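Local coordinates for putative flavoprotein (Bacteroides eggerthii, PDB 4ICI), which binds flavin mononucleotide in a flavodoxin-like domain and is probably a redox or electron-transfer flavoprotein, at residues A[93-98]-A[122-127]; A[43-48]-A[104-109]; A[118-123]-A[145-150]. All coordinates share one frame; numbering follows the deposited sequence. Where two conformers were deposited one is given.

Contact 1. Residues A[93-98]-A[122-127]. With FMN (flavin mononucleotide), chain B.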
loop_
_atom_site.group_PDB
_atom_site.type_symbol
_atom_site.label_atom_id
_atom_site.label_comp_id
_atom_site.label_asym_id
_atom_site.label_seq_id
_atom_site.Cartn_x
_atom_site.Cartn_y
_atom_site.Cartn_z
ATOM N N ILE A 93 -1.275 1.542 4.098
ATOM C CA ILE A 93 -1.483 1.077 2.737
ATOM C C ILE A 93 -0.142 0.656 2.153
ATOM O O ILE A 93 0.741 1.495 1.928
ATOM C CB ILE A 93 -2.090 2.152 1.833
ATOM C CG1 ILE A 93 -3.397 2.674 2.413
ATOM C CG2 ILE A 93 -2.297 1.595 0.436
ATOM C CD1 ILE A 93 -4.057 3.825 1.609
ATOM N N GLY A 94 0.046 -0.657 1.958
ATOM C CA GLY A 94 1.288 -1.190 1.501
ATOM C C GLY A 94 1.278 -1.712 0.083
ATOM O O GLY A 94 0.250 -2.187 -0.440
ATOM N N TYR A 95 2.443 -1.640 -0.545
ATOM C CA TYR A 95 2.586 -2.008 -1.957
ATOM C C TYR A 95 4.041 -2.276 -2.303
ATOM O O TYR A 95 4.948 -1.710 -1.710
ATOM C CB TYR A 95 2.000 -0.918 -2.889
ATOM C CG TYR A 95 2.447 0.498 -2.557
ATOM C CD1 TYR A 95 1.746 1.264 -1.633
ATOM C CD2 TYR A 95 3.560 1.038 -3.127
ATOM C CE1 TYR A 95 2.188 2.549 -1.305
ATOM C CE2 TYR A 95 3.998 2.309 -2.810
ATOM C CZ TYR A 95 3.315 3.060 -1.902
ATOM O OH TYR A 95 3.740 4.334 -1.548
ATOM N N PRO A 96 4.267 -3.048 -3.368
ATOM C CA PRO A 96 5.569 -3.065 -4.008
ATOM C C PRO A 96 5.748 -1.792 -4.832
ATOM O O PRO A 96 4.776 -1.287 -5.405
ATOM C CB PRO A 96 5.478 -4.265 -4.935
ATOM C CG PRO A 96 4.017 -4.342 -5.314
ATOM C CD PRO A 96 3.285 -3.884 -4.073
ATOM N N ILE A 97 6.954 -1.266 -4.904
ATOM C CA ILE A 97 7.269 -0.136 -5.797
ATOM C C ILE A 97 7.333 -0.645 -7.226
ATOM O O ILE A 97 8.091 -1.558 -7.502
ATOM C CB ILE A 97 8.642 0.492 -5.474
ATOM C CG1 ILE A 97 8.693 1.065 -4.050
ATOM C CG2 ILE A 97 9.033 1.568 -6.532
ATOM C CD1 ILE A 97 7.582 2.078 -3.718
ATOM N N TRP A 98 6.518 -0.098 -8.121
ATOM C CA TRP A 98 6.532 -0.405 -9.548
ATOM C C TRP A 98 6.825 0.886 -10.318
ATOM O O TRP A 98 6.051 1.832 -10.265
ATOM C CB TRP A 98 5.198 -0.969 -10.021
ATOM C CG TRP A 98 4.894 -2.367 -9.643
ATOM C CD1 TRP A 98 5.612 -3.203 -8.815
ATOM C CD2 TRP A 98 3.716 -3.099 -10.007
ATOM N NE1 TRP A 98 4.965 -4.416 -8.686
ATOM C CE2 TRP A 98 3.803 -4.369 -9.400
ATOM C CE3 TRP A 98 2.602 -2.809 -10.801
ATOM C CZ2 TRP A 98 2.835 -5.352 -9.565
ATOM C CZ3 TRP A 98 1.650 -3.800 -10.954
ATOM C CH2 TRP A 98 1.773 -5.058 -10.333
ATOM N N PRO A 122 1.489 5.221 4.027
ATOM C CA PRO A 122 1.964 4.212 3.072
ATOM C C PRO A 122 3.136 3.412 3.631
ATOM O O PRO A 122 3.865 3.881 4.490
ATOM C CB PRO A 122 2.412 5.058 1.870
ATOM C CG PRO A 122 2.905 6.347 2.499
ATOM C CD PRO A 122 2.049 6.550 3.736
ATOM N N PHE A 123 3.334 2.229 3.093
ATOM C CA PHE A 123 4.558 1.474 3.284
ATOM C C PHE A 123 4.828 0.663 2.049
ATOM O O PHE A 123 3.931 0.452 1.227
ATOM C CB PHE A 123 4.507 0.614 4.567
ATOM C CG PHE A 123 3.538 -0.550 4.531
ATOM C CD1 PHE A 123 2.208 -0.368 4.841
ATOM C CD2 PHE A 123 3.986 -1.830 4.265
ATOM C CE1 PHE A 123 1.311 -1.437 4.854
ATOM C CE2 PHE A 123 3.118 -2.900 4.306
ATOM C CZ PHE A 123 1.781 -2.695 4.605
ATOM N N ALA A 124 6.057 0.177 1.897
ATOM C CA ALA A 124 6.415 -0.480 0.645
ATOM C C ALA A 124 7.546 -1.449 0.803
ATOM O O ALA A 124 8.279 -1.413 1.800
ATOM C CB ALA A 124 6.768 0.584 -0.436
ATOM N N THR A 125 7.663 -2.320 -0.187
ATOM C CA THR A 125 8.893 -3.057 -0.441
ATOM C C THR A 125 9.366 -2.754 -1.853
ATOM O O THR A 125 8.596 -2.282 -2.690
ATOM C CB THR A 125 8.748 -4.584 -0.213
ATOM O OG1 THR A 125 7.929 -5.181 -1.211
ATOM C CG2 THR A 125 8.219 -4.910 1.193
ATOM N N SER A 126 10.656 -2.984 -2.125
ATOM C CA SER A 126 11.243 -2.627 -3.421
ATOM C C SER A 126 12.522 -3.390 -3.638
ATOM O O SER A 126 13.067 -4.022 -2.709
ATOM C CB SER A 126 11.561 -1.143 -3.503
ATOM O OG SER A 126 12.729 -0.834 -2.754
ATOM N N GLY A 127 13.003 -3.255 -4.862
ATOM C CA GLY A 127 14.322 -3.741 -5.240
ATOM C C GLY A 127 15.442 -2.753 -5.003
ATOM O O GLY A 127 16.556 -2.969 -5.511
HETATM N N1 FMN B . 11.922 -2.107 -7.467
HETATM C C2 FMN B . 12.527 -0.885 -7.306
HETATM O O2 FMN B . 13.399 -0.760 -6.450
HETATM N N3 FMN B . 12.154 0.180 -8.116
HETATM C C4 FMN B . 11.215 0.062 -9.127
HETATM O O4 FMN B . 10.922 1.099 -9.751
HETATM C C4A FMN B . 10.623 -1.198 -9.317
HETATM N N5 FMN B . 9.679 -1.392 -10.348
HETATM C C5A FMN B . 9.091 -2.658 -10.465
HETATM C C6 FMN B . 8.123 -2.870 -11.457
HETATM C C7 FMN B . 7.515 -4.093 -11.592
HETATM C C7M FMN B . 6.446 -4.291 -12.625
HETATM C C8 FMN B . 7.837 -5.138 -10.743
HETATM C C8M FMN B . 7.178 -6.488 -10.909
HETATM C C9 FMN B . 8.803 -4.942 -9.764
HETATM C C9A FMN B . 9.432 -3.693 -9.595
HETATM N N10 FMN B . 10.397 -3.482 -8.598
HETATM C C10 FMN B . 10.981 -2.246 -8.460
HETATM C "C1'" FMN B . 10.735 -4.590 -7.634
HETATM C "C2'" FMN B . 9.619 -4.669 -6.553
HETATM O "O2'" FMN B . 9.315 -3.434 -5.950
HETATM C "C3'" FMN B . 10.028 -5.588 -5.385
HETATM O "O3'" FMN B . 10.554 -6.853 -5.898
HETATM C "C4'" FMN B . 8.897 -5.808 -4.335
HETATM O "O4'" FMN B . 9.517 -6.278 -3.162
HETATM C "C5'" FMN B . 7.898 -6.917 -4.842
HETATM O "O5'" FMN B . 6.926 -7.023 -3.835
HETATM P P FMN B . 5.807 -8.168 -3.826
HETATM O O1P FMN B . 6.591 -9.483 -3.681
HETATM O O2P FMN B . 4.855 -7.875 -2.768
HETATM O O3P FMN B . 5.034 -8.159 -5.149
#
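Four backbone hydrogen bonds join Ile93, Tyr95 and Ile97 to Phe123 and Thr125, as neighbouring parallel strands do. Phe123 N donates to Ile93 O at 2.9 Å, Tyr95 N to Phe123 O, Thr125 N to Tyr95 O, and Ile97 N to Thr125 O, the last arriving almost straight down the carbonyl bond.

Phe123 CG sits between its backbone N and carbonyl carbon (chi1 69°), which lays the ring flat over Gly94, whose CA is 3.4 Å from the ring centroid; a CB on Gly94 would run into Phe123 CZ. Tyr95, on the other face of the sheet, swings its ring over Phe123 O and reaches Pro122 CB with OH at 3.7 Å, the hydroxyl being bonded to Ser134. Beside it, Ile97 CD1 rests on Ala124 CB.

Polar bonds to FMN follow. Ile97 O accepts from FMN O2' at 2.7 Å and Thr125 OG1 shares a 2.7 Å hydrogen bond with FMN O4', both on the ribityl chain, while Gly127 N donates to N1 of the isoalloxazine at 3.0 Å. Trp98 lays one ring face on the FMN dimethylbenzene end near C7. Loops at the C-terminal ends of parallel strands are how flavodoxin-like domains hold FMN.

Contact 2. Residues A[43-48]-A[104-109]. With EDO (1,2-ethanediol), chain E.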
loop_
_atom_site.group_PDB
_atom_site.type_symbol
_atom_site.label_atom_id
_atom_site.label_comp_id
_atom_site.label_asym_id
_atom_site.label_seq_id
_atom_site.Cartn_x
_atom_site.Cartn_y
_atom_site.Cartn_z
ATOM N N TYR A 43 -5.795 -6.540 5.650
ATOM C CA TYR A 43 -6.695 -6.629 4.519
ATOM C C TYR A 43 -5.844 -6.773 3.247
ATOM O O TYR A 43 -5.267 -5.799 2.748
ATOM C CB TYR A 43 -7.596 -5.398 4.435
ATOM C CG TYR A 43 -8.355 -5.243 3.117
ATOM C CD1 TYR A 43 -9.272 -6.192 2.690
ATOM C CD2 TYR A 43 -8.166 -4.131 2.332
ATOM C CE1 TYR A 43 -9.956 -6.039 1.477
ATOM C CE2 TYR A 43 -8.849 -3.979 1.128
ATOM C CZ TYR A 43 -9.725 -4.929 0.717
ATOM O OH TYR A 43 -10.405 -4.734 -0.489
ATOM N N PRO A 44 -5.745 -8.010 2.718
ATOM C CA PRO A 44 -5.115 -8.182 1.437
ATOM C C PRO A 44 -6.005 -7.583 0.330
ATOM O O PRO A 44 -7.196 -7.919 0.198
ATOM C CB PRO A 44 -4.986 -9.697 1.297
ATOM C CG PRO A 44 -5.177 -10.261 2.713
ATOM C CD PRO A 44 -6.150 -9.294 3.324
ATOM N N ILE A 45 -5.415 -6.693 -0.456
ATOM C CA ILE A 45 -6.080 -6.088 -1.610
ATOM C C ILE A 45 -5.894 -7.078 -2.756
ATOM O O ILE A 45 -4.807 -7.135 -3.344
ATOM C CB ILE A 45 -5.449 -4.719 -1.965
ATOM C CG1 ILE A 45 -5.569 -3.711 -0.781
ATOM C CG2 ILE A 45 -6.078 -4.169 -3.236
ATOM C CD1 ILE A 45 -4.698 -2.436 -0.916
ATOM N N ALA A 46 -6.931 -7.884 -3.020
ATOM C CA ALA A 46 -6.825 -8.981 -3.961
ATOM C C ALA A 46 -7.329 -8.554 -5.328
ATOM O O ALA A 46 -8.478 -8.130 -5.474
ATOM C CB ALA A 46 -7.626 -10.206 -3.490
ATOM N N PRO A 47 -6.480 -8.639 -6.340
ATOM C CA PRO A 47 -6.967 -8.361 -7.678
ATOM C C PRO A 47 -8.027 -9.355 -8.154
ATOM O O PRO A 47 -7.909 -10.556 -7.936
ATOM C CB PRO A 47 -5.745 -8.465 -8.553
ATOM C CG PRO A 47 -4.717 -9.073 -7.760
ATOM C CD PRO A 47 -5.087 -9.061 -6.319
ATOM N N ALA A 48 -9.042 -8.852 -8.835
ATOM C CA ALA A 48 -10.039 -9.701 -9.439
ATOM C C ALA A 48 -9.421 -10.652 -10.480
ATOM O O ALA A 48 -9.877 -11.788 -10.624
ATOM C CB ALA A 48 -11.138 -8.863 -10.043
ATOM N N ARG A 104 -1.318 0.642 -9.688
ATOM C CA ARG A 104 -2.605 1.302 -9.858
ATOM C C ARG A 104 -3.745 0.697 -9.044
ATOM O O ARG A 104 -4.720 1.382 -8.760
ATOM C CB ARG A 104 -2.982 1.394 -11.326
ATOM C CG ARG A 104 -1.947 2.007 -12.274
ATOM C CD ARG A 104 -1.448 3.334 -11.884
ATOM N NE ARG A 104 -0.598 3.916 -12.925
ATOM C CZ ARG A 104 0.079 5.056 -12.777
ATOM N NH1 ARG A 104 0.001 5.730 -11.628
ATOM N NH2 ARG A 104 0.752 5.554 -13.806
ATOM N N ILE A 105 -3.612 -0.563 -8.633
ATOM C CA ILE A 105 -4.632 -1.135 -7.752
ATOM C C ILE A 105 -4.720 -0.410 -6.403
ATOM O O ILE A 105 -5.748 -0.422 -5.757
ATOM C CB ILE A 105 -4.433 -2.676 -7.573
ATOM C CG1 ILE A 105 -5.729 -3.366 -7.109
ATOM C CG2 ILE A 105 -3.221 -2.956 -6.676
ATOM C CD1 ILE A 105 -5.677 -4.883 -7.173
ATOM N N ILE A 106 -3.641 0.271 -6.012
ATOM C CA ILE A 106 -3.691 1.109 -4.819
ATOM C C ILE A 106 -4.663 2.285 -5.029
ATOM O O ILE A 106 -5.425 2.632 -4.126
ATOM C CB ILE A 106 -2.283 1.582 -4.400
ATOM C CG1 ILE A 106 -1.420 0.369 -3.997
ATOM C CG2 ILE A 106 -2.386 2.585 -3.252
ATOM C CD1 ILE A 106 -2.017 -0.594 -2.906
ATOM N N ASN A 107 -4.647 2.862 -6.220
ATOM C CA ASN A 107 -5.632 3.882 -6.562
ATOM C C ASN A 107 -7.058 3.297 -6.527
ATOM O O ASN A 107 -8.000 3.929 -6.034
ATOM C CB ASN A 107 -5.351 4.501 -7.934
ATOM C CG ASN A 107 -3.958 5.100 -8.038
ATOM O OD1 ASN A 107 -2.982 4.397 -8.347
ATOM N ND2 ASN A 107 -3.850 6.404 -7.775
ATOM N N THR A 108 -7.238 2.077 -7.058
ATOM C CA THR A 108 -8.564 1.448 -6.977
ATOM C C THR A 108 -9.015 1.316 -5.515
ATOM O O THR A 108 -10.164 1.645 -5.178
ATOM C CB THR A 108 -8.586 0.061 -7.622
ATOM O OG1 THR A 108 -7.955 0.157 -8.903
ATOM C CG2 THR A 108 -10.010 -0.489 -7.714
ATOM N N PHE A 109 -8.098 0.903 -4.645
ATOM C CA PHE A 109 -8.402 0.776 -3.239
ATOM C C PHE A 109 -8.823 2.109 -2.604
ATOM O O PHE A 109 -9.890 2.208 -1.948
ATOM C CB PHE A 109 -7.204 0.206 -2.461
ATOM C CG PHE A 109 -7.402 0.266 -0.976
ATOM C CD1 PHE A 109 -8.305 -0.574 -0.348
ATOM C CD2 PHE A 109 -6.672 1.184 -0.192
ATOM C CE1 PHE A 109 -8.512 -0.494 1.021
ATOM C CE2 PHE A 109 -6.906 1.253 1.163
ATOM C CZ PHE A 109 -7.814 0.424 1.754
HETATM C C1 EDO E . -3.781 -10.413 -2.026
HETATM O O1 EDO E . -3.750 -10.933 -3.365
HETATM C C2 EDO E . -2.767 -9.286 -1.754
HETATM O O2 EDO E . -2.497 -8.475 -2.869
#
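Ile45 O accepts a 2.7 Å hydrogen bond from O2 of a bound ethanediol, probably left by the crystallisation liquor, while the Ile45 side chain turns to Ile105, Ile106 and Phe109. This is the strand-to-helix packing of a flavodoxin-like alpha/beta sandwich: the end of edge strand 41-44 and the loop after it meet helix 104-112, entirely through apolar groups. Ile45 CD1 lies over one face of the Phe109 ring, 4.2 Å from its centroid, and also touches Ile106 CD1, the two isoleucines crossing at about a right angle. The CG2 branch of Ile45 slides past Ile105 CG1 in the opposite sense.

Phe109 CG stands anti to the backbone N (chi1 171°), which carries the ring out to Tyr43; the ring planes meet at 39°, and Phe109 CE1 approaches the edge of the tyrosine. Tyr43 OH is held separately by Ser80 O. An alanine in place of Phe109 would leave Ile45 CD1 without the ring beneath it and is likely to open a gap beside Tyr43. Ile106 and Phe109, which both meet Ile45, also pack on Ile93 of strand 90-96. One helical turn before Phe109, Ile105 CD1 reaches Pro47, 3.7 Å from its CA and 3.8 Å from its CB.

Contact 3. Residues A[118-123]-A[145-150]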
loop_
_atom_site.group_PDB
_atom_site.type_symbol
_atom_site.label_atom_id
_atom_site.label_comp_id
_atom_site.label_asym_id
_atom_site.label_seq_id
_atom_site.Cartn_x
_atom_site.Cartn_y
_atom_site.Cartn_z
ATOM N N LYS A 118 -9.517 9.609 8.546
ATOM C CA LYS A 118 -8.559 8.649 9.030
ATOM C C LYS A 118 -7.120 9.121 8.827
ATOM O O LYS A 118 -6.824 9.983 7.993
ATOM C CB LYS A 118 -8.754 7.316 8.306
ATOM C CG LYS A 118 -10.183 6.795 8.341
ATOM C CD LYS A 118 -10.280 5.410 7.769
ATOM C CE LYS A 118 -11.711 5.017 7.509
ATOM N NZ LYS A 118 -12.500 5.009 8.755
ATOM N N THR A 119 -6.214 8.534 9.600
ATOM C CA THR A 119 -4.788 8.701 9.371
ATOM C C THR A 119 -4.403 7.648 8.339
ATOM O O THR A 119 -4.685 6.465 8.546
ATOM C CB THR A 119 -3.998 8.519 10.663
ATOM O OG1 THR A 119 -4.457 9.482 11.618
ATOM C CG2 THR A 119 -2.524 8.712 10.419
ATOM N N VAL A 120 -3.731 8.052 7.251
ATOM C CA VAL A 120 -3.379 7.142 6.144
ATOM C C VAL A 120 -1.858 7.152 5.994
ATOM O O VAL A 120 -1.262 8.225 5.902
ATOM C CB VAL A 120 -4.087 7.550 4.848
ATOM C CG1 VAL A 120 -3.799 6.545 3.746
ATOM C CG2 VAL A 120 -5.635 7.735 5.102
ATOM N N VAL A 121 -1.234 5.975 5.974
ATOM C CA VAL A 121 0.227 5.861 6.046
ATOM C C VAL A 121 0.694 4.811 5.026
ATOM O O VAL A 121 0.304 3.662 5.127
ATOM C CB VAL A 121 0.709 5.455 7.448
ATOM C CG1 VAL A 121 2.247 5.629 7.521
ATOM C CG2 VAL A 121 -0.028 6.210 8.576
ATOM N N PRO A 122 1.489 5.221 4.027
ATOM C CA PRO A 122 1.964 4.212 3.072
ATOM C C PRO A 122 3.136 3.412 3.631
ATOM O O PRO A 122 3.865 3.881 4.490
ATOM C CB PRO A 122 2.412 5.058 1.870
ATOM C CG PRO A 122 2.905 6.347 2.499
ATOM C CD PRO A 122 2.049 6.550 3.736
ATOM N N PHE A 123 3.334 2.229 3.093
ATOM C CA PHE A 123 4.558 1.474 3.284
ATOM C C PHE A 123 4.828 0.663 2.049
ATOM O O PHE A 123 3.931 0.452 1.227
ATOM C CB PHE A 123 4.507 0.614 4.567
ATOM C CG PHE A 123 3.538 -0.550 4.531
ATOM C CD1 PHE A 123 2.208 -0.368 4.841
ATOM C CD2 PHE A 123 3.986 -1.830 4.265
ATOM C CE1 PHE A 123 1.311 -1.437 4.854
ATOM C CE2 PHE A 123 3.118 -2.900 4.306
ATOM C CZ PHE A 123 1.781 -2.695 4.605
ATOM N N LEU A 145 -6.852 13.592 1.977
ATOM C CA LEU A 145 -6.567 12.631 3.037
ATOM C C LEU A 145 -5.497 13.098 3.992
ATOM O O LEU A 145 -4.636 13.910 3.636
ATOM C CB LEU A 145 -6.169 11.261 2.442
ATOM C CG LEU A 145 -7.193 10.663 1.481
ATOM C CD1 LEU A 145 -6.713 9.281 0.979
ATOM C CD2 LEU A 145 -8.576 10.559 2.146
ATOM N N ASN A 146 -5.543 12.538 5.202
ATOM C CA ASN A 146 -4.550 12.865 6.237
ATOM C C ASN A 146 -3.352 11.913 6.152
ATOM O O ASN A 146 -3.277 10.917 6.862
ATOM C CB ASN A 146 -5.157 12.857 7.633
ATOM C CG ASN A 146 -4.144 13.222 8.698
ATOM O OD1 ASN A 146 -3.215 13.968 8.424
ATOM N ND2 ASN A 146 -4.306 12.669 9.908
ATOM N N TRP A 147 -2.445 12.220 5.240
ATOM C CA TRP A 147 -1.264 11.391 4.990
ATOM C C TRP A 147 -0.182 11.655 6.000
ATOM O O TRP A 147 0.112 12.804 6.317
ATOM C CB TRP A 147 -0.696 11.692 3.619
ATOM C CG TRP A 147 -1.571 11.264 2.478
ATOM C CD1 TRP A 147 -2.392 12.048 1.732
ATOM C CD2 TRP A 147 -1.629 9.964 1.902
ATOM N NE1 TRP A 147 -2.997 11.315 0.766
ATOM C CE2 TRP A 147 -2.552 10.020 0.842
ATOM C CE3 TRP A 147 -1.033 8.735 2.206
ATOM C CZ2 TRP A 147 -2.850 8.906 0.049
ATOM C CZ3 TRP A 147 -1.329 7.639 1.427
ATOM C CH2 TRP A 147 -2.223 7.727 0.365
ATOM N N LYS A 148 0.432 10.588 6.478
ATOM C CA LYS A 148 1.657 10.672 7.257
ATOM C C LYS A 148 2.764 9.980 6.520
ATOM O O LYS A 148 2.510 9.249 5.565
ATOM C CB LYS A 148 1.456 10.109 8.662
ATOM C CG LYS A 148 0.471 10.903 9.552
ATOM C CD LYS A 148 0.443 10.429 11.013
ATOM C CE LYS A 148 -0.297 11.410 11.942
ATOM N NZ LYS A 148 -0.281 10.996 13.397
ATOM N N GLU A 149 3.999 10.216 6.957
ATOM C CA GLU A 149 5.169 9.696 6.297
ATOM C C GLU A 149 5.308 8.192 6.546
ATOM O O GLU A 149 5.233 7.723 7.692
ATOM C CB GLU A 149 6.408 10.442 6.796
ATOM C CG GLU A 149 6.459 11.896 6.334
ATOM C CD GLU A 149 6.691 12.007 4.856
ATOM O OE1 GLU A 149 7.713 11.474 4.393
ATOM O OE2 GLU A 149 5.840 12.628 4.169
ATOM N N GLY A 150 5.534 7.479 5.466
ATOM C CA GLY A 150 5.702 6.045 5.505
ATOM C C GLY A 150 7.145 5.617 5.399
ATOM O O GLY A 150 8.080 6.435 5.428
HETATM O O HOH W 1 -7.859 10.972 5.813
HETATM O O HOH W 2 -2.562 9.273 13.820
#
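Val120 N donates to Asn146 O at 2.9 Å, and Val120 O accepts from Lys148 N at 3.0 Å, so both backbone bonds between these segments rest on Val120. The bond to Lys148 runs nearly in line with the carbonyl; the one from Val120 N is the straighter at the hydrogen, 168°, but stands tilted from the Asn146 carbonyl plane. Farther along, the strands are joined more loosely: Gly150 CA passes 3.0 Å from Pro122 O, so close that a CB there would clash with this oxygen.

Around these bonds the side chains pack on two fronts. Val120 CG1, anti to its own nitrogen (chi1 -176°), comes over one face of the Trp147 indole, 3.9 Å from the centroid of the six-membered ring and displaced toward its rim. Pro122 CD adds a contact at the indole edge, near the ring plane. On the other front, the extended aliphatic chain of Lys148 runs past Thr119 CG2, and its CD makes a tight 3.5 Å contact there.

Two waters finish the seam. One donates to Lys118 O and accepts from Asn146 N; the other is bonded to Thr119 OG1 and accepts from Lys148 NZ. Second-shell bonds fix the ends of these groups: Trp147 NE1 is tied to Tyr142 O, Lys148 NZ to Ile168 O, and Lys118 NZ to Tyr88 O. Asn146 centres an inverse gamma turn, its Trp147 N to Leu145 O bond weak, where the edge strand is itself weakly bonded.

The pairing closes the beta-alpha-beta unit made of strand 119-125, helix 132-141 and strand 146-152. Trp147 packs against Leu138 and Lys139 of that helix, Pro122 against Ala135, while strand 90-96 flanks strand 119-125 on the side away from the edge strand.

All three contacts reach one parallel five-stranded sheet: contacts 1 and 3 pair its strands, and contact 2 packs a helix against its edge strand and the loop beyond. Contacts 1 and 3 share Pro122 and Phe123, have centres 13 Å apart and are stitched together where Ile93 N lies 2.8 Å from Val121 O, a probable hydrogen bond. Contact 2 touches contact 1 where Ile106 CG2 meets Ile93 CG2 at 3.8 Å. Contacts 2 and 3 do not touch; their centres stand about 17 Å apart on opposite sides of the chain's centre. Contact 1 binds the flavin directly, whereas the Ile105 side chain of contact 2 is about 10 Å from FMN and that of the shared Pro122 about 13 Å.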